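Local coordinates for probable conserved lipoprotein LPPA (Mycobacterium tuberculosis, PDB 2V7S) that is of unknown function but is a putative membrane-attached lipoprotein, of a family confined to pathogenic mycobacteria, at residues R71-R76 and R139-K144; P82-K87 and V120-T125; R114-S119 and N182-C187. All blocks are in the same frame, centred on the assembly; numbering follows the deposited sequence.

Interaction 1 of 3, residues R71-R76 and R139-K144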
ATOM      1  N   ARG A  71      22.793  20.260  18.355  1.00 21.05           N
ATOM      2  CA  ARG A  71      23.852  21.174  18.854  1.00 21.88           C
ATOM      3  C   ARG A  71      23.207  22.421  19.473  1.00 21.21           C
ATOM      4  O   ARG A  71      23.549  22.827  20.573  1.00 20.42           O
ATOM      5  CB  ARG A  71      24.813  21.591  17.729  1.00 21.99           C
ATOM      6  CG  ARG A  71      25.924  22.639  18.142  1.00 22.62           C
ATOM      7  CD  ARG A  71      26.907  22.997  16.960  1.00 26.19           C
ATOM      8  NE  ARG A  71      27.360  21.784  16.247  1.00 34.90           N
ATOM      9  CZ  ARG A  71      27.021  21.457  14.989  1.00 40.27           C
ATOM     10  NH1 ARG A  71      26.276  22.277  14.242  1.00 39.40           N
ATOM     11  NH2 ARG A  71      27.456  20.316  14.454  1.00 41.91           N
ATOM     12  N   ILE A  72      22.276  23.027  18.751  1.00 19.55           N
ATOM     13  CA  ILE A  72      21.616  24.231  19.251  1.00 19.94           C
ATOM     14  C   ILE A  72      20.959  23.977  20.609  1.00 20.21           C
ATOM     15  O   ILE A  72      21.081  24.812  21.538  1.00 20.65           O
ATOM     16  CB  ILE A  72      20.590  24.762  18.234  1.00 20.32           C
ATOM     17  CG1 ILE A  72      21.339  25.421  17.066  1.00 21.21           C
ATOM     18  CG2 ILE A  72      19.613  25.812  18.875  1.00 21.80           C
ATOM     19  CD1 ILE A  72      20.455  25.630  15.835  1.00 24.35           C
ATOM     20  N   ILE A  73      20.220  22.875  20.704  1.00 19.01           N
ATOM     21  CA  ILE A  73      19.527  22.528  21.952  1.00 20.02           C
ATOM     22  C   ILE A  73      20.559  22.305  23.076  1.00 20.15           C
ATOM     23  O   ILE A  73      20.403  22.823  24.188  1.00 19.58           O
ATOM     24  CB  ILE A  73      18.632  21.260  21.786  1.00 20.11           C
ATOM     25  CG1 ILE A  73      17.394  21.577  20.915  1.00 21.21           C
ATOM     26  CG2 ILE A  73      18.166  20.710  23.195  1.00 21.57           C
ATOM     27  CD1 ILE A  73      16.715  20.333  20.323  1.00 20.39           C
ATOM     28  N   ALA A  74      21.565  21.484  22.784  1.00 19.57           N
ATOM     29  CA  ALA A  74      22.578  21.113  23.773  1.00 21.01           C
ATOM     30  C   ALA A  74      23.306  22.369  24.271  1.00 20.65           C
ATOM     31  O   ALA A  74      23.559  22.495  25.468  1.00 22.36           O
ATOM     32  CB  ALA A  74      23.559  20.094  23.151  1.00 19.89           C
ATOM     33  N   ASP A  75      23.646  23.281  23.360  1.00 19.28           N
ATOM     34  CA  ASP A  75      24.311  24.551  23.713  1.00 21.38           C
ATOM     35  C   ASP A  75      23.453  25.434  24.607  1.00 20.87           C
ATOM     36  O   ASP A  75      23.937  25.930  25.606  1.00 22.64           O
ATOM     37  CB  ASP A  75      24.754  25.348  22.472  1.00 21.41           C
ATOM     38  CG  ASP A  75      26.074  24.854  21.926  1.00 21.88           C
ATOM     39  OD1 ASP A  75      26.842  24.263  22.696  1.00 25.80           O
ATOM     40  OD2 ASP A  75      26.366  25.061  20.745  1.00 25.87           O
ATOM     41  N   ARG A  76      22.195  25.594  24.257  1.00 20.59           N
ATOM     42  CA  ARG A  76      21.230  26.382  25.017  1.00 21.94           C
ATOM     43  C   ARG A  76      21.008  25.713  26.402  1.00 21.58           C
ATOM     44  O   ARG A  76      20.909  26.388  27.425  1.00 20.72           O
ATOM     45  CB  ARG A  76      19.902  26.437  24.231  1.00 21.54           C
ATOM     46  CG  ARG A  76      19.874  27.403  22.978  1.00 22.91           C
ATOM     47  CD  ARG A  76      18.434  27.568  22.502  1.00 23.68           C
ATOM     48  NE  ARG A  76      17.722  28.277  23.566  1.00 25.70           N
ATOM     49  CZ  ARG A  76      16.413  28.306  23.756  1.00 24.96           C
ATOM     50  NH1 ARG A  76      15.932  28.988  24.787  1.00 24.59           N
ATOM     51  NH2 ARG A  76      15.593  27.669  22.936  1.00 25.26           N
ATOM     52  N   ARG A 139      11.376  21.601  24.094  1.00 22.86           N
ATOM     53  CA  ARG A 139      10.049  21.959  23.619  1.00 22.72           C
ATOM     54  C   ARG A 139      10.065  23.129  22.655  1.00 22.43           C
ATOM     55  O   ARG A 139       9.421  23.059  21.622  1.00 23.20           O
ATOM     56  CB  ARG A 139       9.114  22.263  24.786  1.00 21.97           C
ATOM     57  CG  ARG A 139       7.671  22.548  24.363  1.00 23.05           C
ATOM     58  CD  ARG A 139       6.847  23.082  25.519  1.00 27.50           C
ATOM     59  NE  ARG A 139       7.279  24.413  25.931  1.00 31.08           N
ATOM     60  CZ  ARG A 139       7.073  25.521  25.219  1.00 35.32           C
ATOM     61  NH1 ARG A 139       7.495  26.689  25.685  1.00 36.80           N
ATOM     62  NH2 ARG A 139       6.461  25.462  24.034  1.00 36.78           N
ATOM     63  N   GLU A 140      10.782  24.196  22.999  1.00 23.56           N
ATOM     64  CA  GLU A 140      10.876  25.369  22.130  1.00 24.40           C
ATOM     65  C   GLU A 140      11.437  25.040  20.761  1.00 23.68           C
ATOM     66  O   GLU A 140      10.907  25.515  19.746  1.00 23.36           O
ATOM     67  CB  GLU A 140      11.712  26.456  22.785  1.00 25.98           C
ATOM     68  CG  GLU A 140      10.989  27.196  23.898  1.00 27.51           C
ATOM     69  CD  GLU A 140      11.872  28.197  24.588  1.00 31.16           C
ATOM     70  OE1 GLU A 140      13.076  28.284  24.238  1.00 34.96           O
ATOM     71  OE2 GLU A 140      11.359  28.907  25.472  1.00 31.56           O
ATOM     72  N   GLU A 141      12.481  24.208  20.719  1.00 22.69           N
ATOM     73  CA  GLU A 141      13.127  23.889  19.437  1.00 22.46           C
ATOM     74  C   GLU A 141      12.306  22.888  18.651  1.00 22.30           C
ATOM     75  O   GLU A 141      12.132  23.047  17.433  1.00 22.02           O
ATOM     76  CB  GLU A 141      14.567  23.394  19.633  1.00 23.42           C
ATOM     77  CG  GLU A 141      15.488  24.406  20.389  1.00 25.09           C
ATOM     78  CD  GLU A 141      15.765  25.711  19.626  1.00 30.47           C
ATOM     79  OE1 GLU A 141      15.630  25.740  18.393  1.00 30.34           O
ATOM     80  OE2 GLU A 141      16.164  26.713  20.262  1.00 30.74           O
ATOM     81  N   ALA A 142      11.757  21.889  19.339  1.00 20.80           N
ATOM     82  CA  ALA A 142      10.883  20.905  18.672  1.00 20.89           C
ATOM     83  C   ALA A 142       9.681  21.570  17.994  1.00 19.86           C
ATOM     84  O   ALA A 142       9.270  21.149  16.913  1.00 20.85           O
ATOM     85  CB  ALA A 142      10.399  19.841  19.656  1.00 20.60           C
ATOM     86  N   ALA A 143       9.123  22.610  18.619  1.00 20.58           N
ATOM     87  CA  ALA A 143       7.938  23.275  18.069  1.00 20.78           C
ATOM     88  C   ALA A 143       8.241  23.854  16.678  1.00 22.03           C
ATOM     89  O   ALA A 143       7.338  23.954  15.826  1.00 20.53           O
ATOM     90  CB  ALA A 143       7.419  24.369  19.007  1.00 21.27           C
ATOM     91  N   LYS A 144       9.503  24.196  16.432  1.00 21.83           N
ATOM     92  CA  LYS A 144       9.869  24.839  15.150  1.00 24.05           C
ATOM     93  C   LYS A 144       9.744  23.820  14.023  1.00 23.39           C
ATOM     94  O   LYS A 144       9.694  24.187  12.853  1.00 21.87           O
ATOM     95  CB  LYS A 144      11.306  25.373  15.182  1.00 22.97           C
ATOM     96  CG  LYS A 144      11.598  26.542  16.120  1.00 25.73           C
ATOM     97  CD  LYS A 144      13.139  26.692  16.230  1.00 25.86           C
ATOM     98  CE  LYS A 144      13.588  27.907  17.047  1.00 29.09           C
ATOM     99  NZ  LYS A 144      15.078  27.973  17.121  1.00 25.62           N
TER
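R76 reaches across from one helix to the other and ends between two glutamates, E140 and E141. Its NH1 and NH2 both point at a single oxygen of E140: R76 NH1 lies 3.0 Å from E140 OE1, and that carboxylate is nearly coplanar with the guanidinium. NH2 of R76 also gives a bond of 2.9 Å to E141 OE2, from the anti side of a carboxylate turned 77° against the guanidinium. NH2 thus serves both acids, and two charged bonds in different directions should fix the rotation of the guanidinium. The other oxygen of E141 is taken within its own segment, K144 NZ standing 2.6 Å from E141 OE1, so the four residues form one salt-bridge network. CB and CG of E141 slide past I73, CG 3.5 Å from I73 CG1; the bend at chi2 (-66°) then turns the carboxylate toward R76 and I72. CG2 of I72 comes to 3.8 Å from E141 OE2. The two helical segments run nearly antiparallel, at 159°, with their axes 10.4 Å apart. I73 and A142 both rest on F171 of strand 169-175, so helices 59-80 and 128-143 pack next to each other on the six-stranded antiparallel sheet.

Interaction 2 of 3, residues P82-K87 and V120-T125. With GOL (glycerol), chain B.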
ATOM      1  N   PRO A  82      24.086  25.664  35.152  1.00 30.21           N
ATOM      2  CA  PRO A  82      25.434  25.876  35.714  1.00 30.22           C
ATOM      3  C   PRO A  82      26.273  24.624  35.710  1.00 30.05           C
ATOM      4  O   PRO A  82      25.903  23.616  36.336  1.00 30.89           O
ATOM      5  CB  PRO A  82      25.159  26.277  37.173  1.00 30.90           C
ATOM      6  CG  PRO A  82      23.796  26.757  37.209  1.00 30.42           C
ATOM      7  CD  PRO A  82      23.036  26.083  36.112  1.00 30.33           C
ATOM      8  N   GLY A  83      27.372  24.665  34.974  1.00 29.23           N
ATOM      9  CA  GLY A  83      28.298  23.543  34.954  1.00 28.42           C
ATOM     10  C   GLY A  83      27.895  22.389  34.049  1.00 27.91           C
ATOM     11  O   GLY A  83      28.610  21.391  33.986  1.00 28.08           O
ATOM     12  N   GLN A  84      26.762  22.501  33.347  1.00 26.34           N
ATOM     13  CA  GLN A  84      26.404  21.442  32.395  1.00 25.64           C
ATOM     14  C   GLN A  84      27.296  21.492  31.145  1.00 24.67           C
ATOM     15  O   GLN A  84      27.668  22.562  30.660  1.00 23.98           O
ATOM     16  CB  GLN A  84      24.904  21.411  32.056  1.00 25.30           C
ATOM     17  CG  GLN A  84      24.423  20.191  31.185  1.00 25.61           C
ATOM     18  CD  GLN A  84      24.569  18.825  31.861  1.00 23.96           C
ATOM     19  OE1 GLN A  84      23.623  18.291  32.431  1.00 26.42           O
ATOM     20  NE2 GLN A  84      25.739  18.237  31.751  1.00 24.23           N
ATOM     21  N   THR A  85      27.689  20.316  30.677  1.00 22.93           N
ATOM     22  CA  THR A  85      28.494  20.180  29.471  1.00 22.07           C
ATOM     23  C   THR A  85      27.852  19.103  28.555  1.00 21.34           C
ATOM     24  O   THR A  85      26.955  18.360  28.976  1.00 19.41           O
ATOM     25  CB  THR A  85      29.937  19.731  29.823  1.00 22.87           C
ATOM     26  OG1 THR A  85      29.900  18.474  30.512  1.00 20.92           O
ATOM     27  CG2 THR A  85      30.669  20.779  30.703  1.00 21.25           C
ATOM     28  N   TRP A  86      28.323  19.017  27.321  1.00 20.58           N
ATOM     29  CA  TRP A  86      27.831  18.010  26.389  1.00 21.36           C
ATOM     30  C   TRP A  86      28.872  17.688  25.338  1.00 21.16           C
ATOM     31  O   TRP A  86      29.827  18.439  25.136  1.00 19.35           O
ATOM     32  CB  TRP A  86      26.529  18.459  25.709  1.00 20.74           C
ATOM     33  CG  TRP A  86      26.692  19.594  24.729  1.00 21.78           C
ATOM     34  CD1 TRP A  86      26.724  20.935  25.013  1.00 22.15           C
ATOM     35  CD2 TRP A  86      26.864  19.477  23.317  1.00 18.94           C
ATOM     36  NE1 TRP A  86      26.888  21.659  23.847  1.00 23.93           N
ATOM     37  CE2 TRP A  86      26.994  20.788  22.796  1.00 22.58           C
ATOM     38  CE3 TRP A  86      26.919  18.392  22.441  1.00 20.80           C
ATOM     39  CZ2 TRP A  86      27.157  21.051  21.417  1.00 22.02           C
ATOM     40  CZ3 TRP A  86      27.096  18.638  21.058  1.00 23.52           C
ATOM     41  CH2 TRP A  86      27.195  19.971  20.568  1.00 21.49           C
ATOM     42  N   LYS A  87      28.670  16.552  24.676  1.00 19.85           N
ATOM     43  CA  LYS A  87      29.418  16.212  23.458  1.00 21.13           C
ATOM     44  C   LYS A  87      28.513  15.336  22.589  1.00 20.89           C
ATOM     45  O   LYS A  87      27.566  14.715  23.098  1.00 20.29           O
ATOM     46  CB  LYS A  87      30.700  15.444  23.809  1.00 20.66           C
ATOM     47  CG  LYS A  87      30.457  14.070  24.451  1.00 24.09           C
ATOM     48  CD  LYS A  87      31.779  13.372  24.856  1.00 22.94           C
ATOM     49  CE  LYS A  87      31.545  11.905  25.189  1.00 27.34           C
ATOM     50  NZ  LYS A  87      32.852  11.076  25.180  1.00 27.91           N
ATOM     51  N   VAL A 120      23.591  13.105  21.448  1.00 20.17           N
ATOM     52  CA  VAL A 120      24.199  14.076  22.335  1.00 19.63           C
ATOM     53  C   VAL A 120      24.263  13.415  23.712  1.00 20.84           C
ATOM     54  O   VAL A 120      23.258  12.850  24.158  1.00 18.65           O
ATOM     55  CB  VAL A 120      23.371  15.367  22.404  1.00 20.28           C
ATOM     56  CG1 VAL A 120      23.762  16.185  23.650  1.00 18.55           C
ATOM     57  CG2 VAL A 120      23.570  16.242  21.115  1.00 19.82           C
HETATM   58  N   MSE A 121      25.442  13.455  24.356  1.00 18.94           N
HETATM   59  CA  MSE A 121      25.609  12.955  25.727  1.00 21.17           C
HETATM   60  C   MSE A 121      25.911  14.125  26.674  1.00 20.92           C
HETATM   61  O   MSE A 121      26.885  14.852  26.439  1.00 19.60           O
HETATM   62  CB  MSE A 121      26.826  12.043  25.763  1.00 21.09           C
HETATM   63  CG  MSE A 121      27.169  11.563  27.168  1.00 30.22           C
HETATM   64 SE   MSE A 121      25.945  10.139  27.649  1.00 51.28          SE
HETATM   65  CE  MSE A 121      26.644   8.782  26.360  1.00 41.31           C
ATOM     66  N   PHE A 122      25.149  14.288  27.760  1.00 20.08           N
ATOM     67  CA  PHE A 122      25.431  15.405  28.689  1.00 18.89           C
ATOM     68  C   PHE A 122      26.444  14.923  29.741  1.00 18.55           C
ATOM     69  O   PHE A 122      26.535  13.736  30.000  1.00 18.80           O
ATOM     70  CB  PHE A 122      24.155  15.963  29.345  1.00 18.04           C
ATOM     71  CG  PHE A 122      23.238  16.673  28.359  1.00 19.76           C
ATOM     72  CD1 PHE A 122      22.177  15.989  27.775  1.00 19.65           C
ATOM     73  CD2 PHE A 122      23.454  18.007  28.028  1.00 19.11           C
ATOM     74  CE1 PHE A 122      21.333  16.635  26.842  1.00 19.10           C
ATOM     75  CE2 PHE A 122      22.625  18.672  27.065  1.00 19.90           C
ATOM     76  CZ  PHE A 122      21.545  17.951  26.511  1.00 18.90           C
ATOM     77  N   GLY A 123      27.238  15.841  30.272  1.00 18.83           N
ATOM     78  CA  GLY A 123      28.305  15.502  31.214  1.00 17.56           C
ATOM     79  C   GLY A 123      27.733  15.115  32.563  1.00 18.34           C
ATOM     80  O   GLY A 123      28.123  14.080  33.164  1.00 19.44           O
ATOM     81  N   ALA A 124      26.820  15.941  33.050  1.00 17.57           N
ATOM     82  CA  ALA A 124      26.209  15.743  34.371  1.00 17.88           C
ATOM     83  C   ALA A 124      24.758  15.303  34.235  1.00 17.93           C
ATOM     84  O   ALA A 124      24.103  15.584  33.195  1.00 18.46           O
ATOM     85  CB  ALA A 124      26.281  17.034  35.185  1.00 18.74           C
ATOM     86  N   THR A 125      24.238  14.632  35.262  1.00 17.73           N
ATOM     87  CA  THR A 125      22.798  14.365  35.267  1.00 18.88           C
ATOM     88  C   THR A 125      22.072  15.652  35.716  1.00 18.75           C
ATOM     89  O   THR A 125      22.679  16.522  36.355  1.00 18.20           O
ATOM     90  CB  THR A 125      22.429  13.170  36.157  1.00 18.97           C
ATOM     91  OG1 THR A 125      22.886  13.386  37.485  1.00 18.85           O
ATOM     92  CG2 THR A 125      23.079  11.884  35.615  1.00 19.69           C
TER
HETATM   93  C1  GOL B1208      30.807  13.559  29.508  1.00 43.81           C
HETATM   94  O1  GOL B1208      29.767  12.594  29.567  1.00 44.28           O
HETATM   95  C2  GOL B1208      30.359  14.725  28.635  1.00 44.19           C
HETATM   96  O2  GOL B1208      29.455  14.267  27.663  1.00 42.72           O
HETATM   97  C3  GOL B1208      31.547  15.434  28.000  1.00 44.45           C
HETATM   98  O3  GOL B1208      31.511  16.796  28.350  1.00 43.48           O
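W86 sets its CB against the ring of F122, 3.9 Å from CD2, where the two residues form an antiparallel non-hydrogen-bonded pair. From there chi1 of 70° swings the indole so that its CE3 comes to 4.0 Å from CG1 of V120, and that same methyl also covers one face of the F122 ring, offset toward its rim. Helix 59-80 also packs against the indole: NE1 bonds to D75 OD1, and the ring system touches R71 and, on the side where V120 lies, A74.

The next pair along, K87 with M121, is hydrogen-bonded both ways, M121 N to K87 O at 2.8 Å and K87 N to M121 O at 3.0 Å. Beyond W86 the ladder gives way to a bond from G123 N to T85 O, also 2.8 Å, with the donor lifted 52° out of the carbonyl plane.

A glycerol, probably from the crystallisation liquor, lies on the K87 and selenomethionine M121 face. Its O2 donates to M121 O at 2.9 Å, giving that carbonyl a second donor, while its O3 pairs with T85 OG1 at 3.2 Å. K87 extends past the glycerol to a salt bridge with D90.

Strand 86-88 is outermost in the six-stranded sheet; strand 120-122 lies between it and strand 179-184, with helix 59-80 packed over the W86 face.

Interaction 3 of 3, residues R114-S119 and N182-C187; sequences RPIANS and NITGDC
R114 runs straight through chi2 and then bends at chi3 (69°), a turn that folds its guanidinium back across T184 and G185. CG2 of T184, anti to its own backbone N, presses on one face of that group, 3.6 Å from R114 CZ and over the centre. NE of R114 bonds to G185 O at 2.9 Å, though this oxygen lies 30° out of the guanidinium plane, and NH2 goes on to G168 O. The backbones run antiparallel, with I116 and T184 as a single bridge. On either side of it, G185 N gives 2.7 Å to P115 O, and A117 N gives 2.9 Å to I183 O. I116 and T184 point the same way, side by side, while A117 CB sits 3.9 Å from I183 CB. At the other end a water takes the N-H of I183. S119 OG, bonded to D98, also lies 3.1 Å from N182 OD1. D186 forms a salt bridge with K56 of its own chain and a hydrogen bond with T37 of the second subunit. The join is therefore mostly main-chain and buried, next to a disulfide that ties C187 to C104, although D186 O has no polar partner; the R114 guanidinium is positioned by a methyl and two carbonyls.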
ATOM      1  N   ARG A 114      14.339   7.975   7.856  1.00 20.97           N
ATOM      2  CA  ARG A 114      14.108   9.038   8.816  1.00 20.87           C
ATOM      3  C   ARG A 114      15.482   9.354   9.431  1.00 20.90           C
ATOM      4  O   ARG A 114      16.154   8.429   9.965  1.00 18.73           O
ATOM      5  CB  ARG A 114      13.127   8.537   9.899  1.00 20.71           C
ATOM      6  CG  ARG A 114      11.698   8.224   9.375  1.00 19.19           C
ATOM      7  CD  ARG A 114      10.821   7.711  10.553  1.00 23.25           C
ATOM      8  NE  ARG A 114      10.516   8.764  11.548  1.00 28.68           N
ATOM      9  CZ  ARG A 114      10.267   8.539  12.851  1.00 34.70           C
ATOM     10  NH1 ARG A 114      10.295   7.302  13.350  1.00 33.58           N
ATOM     11  NH2 ARG A 114      10.009   9.555  13.683  1.00 32.81           N
ATOM     12  N   PRO A 115      15.938  10.629   9.318  1.00 21.16           N
ATOM     13  CA  PRO A 115      17.253  10.951   9.887  1.00 21.46           C
ATOM     14  C   PRO A 115      17.247  10.856  11.405  1.00 22.48           C
ATOM     15  O   PRO A 115      16.220  11.089  12.029  1.00 22.30           O
ATOM     16  CB  PRO A 115      17.498  12.388   9.457  1.00 21.88           C
ATOM     17  CG  PRO A 115      16.168  12.943   9.035  1.00 24.25           C
ATOM     18  CD  PRO A 115      15.305  11.782   8.647  1.00 19.02           C
ATOM     19  N   ILE A 116      18.401  10.483  11.961  1.00 22.26           N
ATOM     20  CA  ILE A 116      18.620  10.479  13.396  1.00 22.21           C
ATOM     21  C   ILE A 116      19.799  11.425  13.599  1.00 21.75           C
ATOM     22  O   ILE A 116      20.895  11.263  13.006  1.00 20.41           O
ATOM     23  CB  ILE A 116      18.991   9.072  13.901  1.00 21.49           C
ATOM     24  CG1 ILE A 116      17.838   8.062  13.678  1.00 20.29           C
ATOM     25  CG2 ILE A 116      19.473   9.138  15.384  1.00 21.85           C
ATOM     26  CD1 ILE A 116      18.266   6.610  13.937  1.00 23.03           C
ATOM     27  N   ALA A 117      19.573  12.455  14.384  1.00 22.18           N
ATOM     28  CA  ALA A 117      20.635  13.427  14.646  1.00 22.03           C
ATOM     29  C   ALA A 117      21.793  12.728  15.431  1.00 22.70           C
ATOM     30  O   ALA A 117      21.537  11.789  16.236  1.00 22.48           O
ATOM     31  CB  ALA A 117      20.036  14.594  15.407  1.00 20.92           C
ATOM     32  N   ASN A 118      23.059  13.123  15.209  1.00 22.11           N
ATOM     33  CA  ASN A 118      24.141  12.554  16.044  1.00 22.50           C
ATOM     34  C   ASN A 118      23.688  12.650  17.509  1.00 22.09           C
ATOM     35  O   ASN A 118      23.261  13.726  17.946  1.00 21.33           O
ATOM     36  CB  ASN A 118      25.459  13.314  15.869  1.00 22.21           C
ATOM     37  CG  ASN A 118      26.020  13.234  14.454  1.00 24.03           C
ATOM     38  OD1 ASN A 118      25.478  12.578  13.576  1.00 29.76           O
ATOM     39  ND2 ASN A 118      27.109  13.929  14.235  1.00 31.01           N
ATOM     40  N   SER A 119      23.758  11.532  18.232  1.00 21.57           N
ATOM     41  CA  SER A 119      23.407  11.474  19.654  1.00 22.06           C
ATOM     42  C   SER A 119      24.255  12.440  20.510  1.00 20.81           C
ATOM     43  O   SER A 119      25.456  12.563  20.318  1.00 20.38           O
ATOM     44  CB  SER A 119      23.592  10.064  20.213  1.00 23.10           C
ATOM     45  OG  SER A 119      22.926   9.098  19.399  1.00 28.99           O
ATOM     46  N   ASN A 182      18.165  12.766  21.974  1.00 21.07           N
ATOM     47  CA  ASN A 182      18.085  12.174  20.655  1.00 21.74           C
ATOM     48  C   ASN A 182      16.977  12.813  19.846  1.00 22.12           C
ATOM     49  O   ASN A 182      16.024  13.326  20.417  1.00 20.82           O
ATOM     50  CB  ASN A 182      17.875  10.680  20.752  1.00 22.68           C
ATOM     51  CG  ASN A 182      19.149   9.960  21.082  1.00 26.52           C
ATOM     52  OD1 ASN A 182      19.987   9.734  20.197  1.00 32.10           O
ATOM     53  ND2 ASN A 182      19.319   9.600  22.356  1.00 26.09           N
ATOM     54  N   ILE A 183      17.155  12.807  18.529  1.00 20.81           N
ATOM     55  CA  ILE A 183      16.161  13.367  17.640  1.00 21.54           C
ATOM     56  C   ILE A 183      16.065  12.475  16.421  1.00 21.82           C
ATOM     57  O   ILE A 183      17.100  12.142  15.798  1.00 22.02           O
ATOM     58  CB  ILE A 183      16.541  14.816  17.166  1.00 20.72           C
ATOM     59  CG1 ILE A 183      16.909  15.749  18.338  1.00 22.04           C
ATOM     60  CG2 ILE A 183      15.397  15.441  16.313  1.00 21.71           C
ATOM     61  CD1 ILE A 183      17.521  17.065  17.886  1.00 22.49           C
ATOM     62  N   THR A 184      14.835  12.148  16.046  1.00 22.43           N
ATOM     63  CA  THR A 184      14.583  11.442  14.809  1.00 22.61           C
ATOM     64  C   THR A 184      13.665  12.326  13.993  1.00 21.69           C
ATOM     65  O   THR A 184      12.737  12.945  14.536  1.00 20.77           O
ATOM     66  CB  THR A 184      13.894  10.091  15.091  1.00 23.95           C
ATOM     67  OG1 THR A 184      14.758   9.330  15.932  1.00 24.23           O
ATOM     68  CG2 THR A 184      13.681   9.299  13.805  1.00 24.35           C
ATOM     69  N   GLY A 185      13.931  12.398  12.703  1.00 20.49           N
ATOM     70  CA  GLY A 185      13.121  13.274  11.850  1.00 20.73           C
ATOM     71  C   GLY A 185      12.033  12.528  11.105  1.00 20.67           C
ATOM     72  O   GLY A 185      11.821  11.335  11.271  1.00 20.70           O
ATOM     73  N   ASP A 186      11.315  13.280  10.280  1.00 21.86           N
ATOM     74  CA  ASP A 186      10.324  12.743   9.408  1.00 23.43           C
ATOM     75  C   ASP A 186      11.064  11.946   8.319  1.00 23.42           C
ATOM     76  O   ASP A 186      12.296  11.956   8.288  1.00 22.84           O
ATOM     77  CB  ASP A 186       9.549  13.931   8.821  1.00 23.20           C
ATOM     78  CG  ASP A 186       8.331  13.518   8.037  1.00 24.40           C
ATOM     79  OD1 ASP A 186       7.859  12.395   8.190  1.00 23.86           O
ATOM     80  OD2 ASP A 186       7.818  14.362   7.290  1.00 26.21           O
ATOM     81  N   CYS A 187      10.302  11.266   7.453  1.00 24.79           N
ATOM     82  CA  CYS A 187      10.816  10.452   6.371  1.00 25.09           C
ATOM     83  C   CYS A 187      11.261  11.367   5.223  1.00 23.91           C
ATOM     84  O   CYS A 187      10.540  12.321   4.877  1.00 24.34           O
ATOM     85  CB  CYS A 187       9.711   9.454   5.896  1.00 26.94           C
ATOM     86  SG  CYS A 187      10.261   8.358   4.564  1.00 31.52           S
TER
HETATM   87  O   HOH W   1      19.733  11.432  17.854  1.00 18.72           O

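How the interactions relate
The buried contact of the three is interaction 3, near the centre of the chain; interactions 1 and 2 are only partly buried. Their chemistry follows: charged side chains bridge two helices in interaction 1, whereas main-chain bonds join strands or strand-like segments in the other two. Helix 59-80 links them all. Its segment 71-76 also packs on W86 and V120 of interaction 2, and I73 CD1 comes 4.2 Å from I183 CD1 of interaction 3. Interactions 2 and 3 adjoin in sequence at S119 and V120, and strands 120-122 and 179-184 are neighbours in one sheet. Interaction 3 alone also reaches the second subunit.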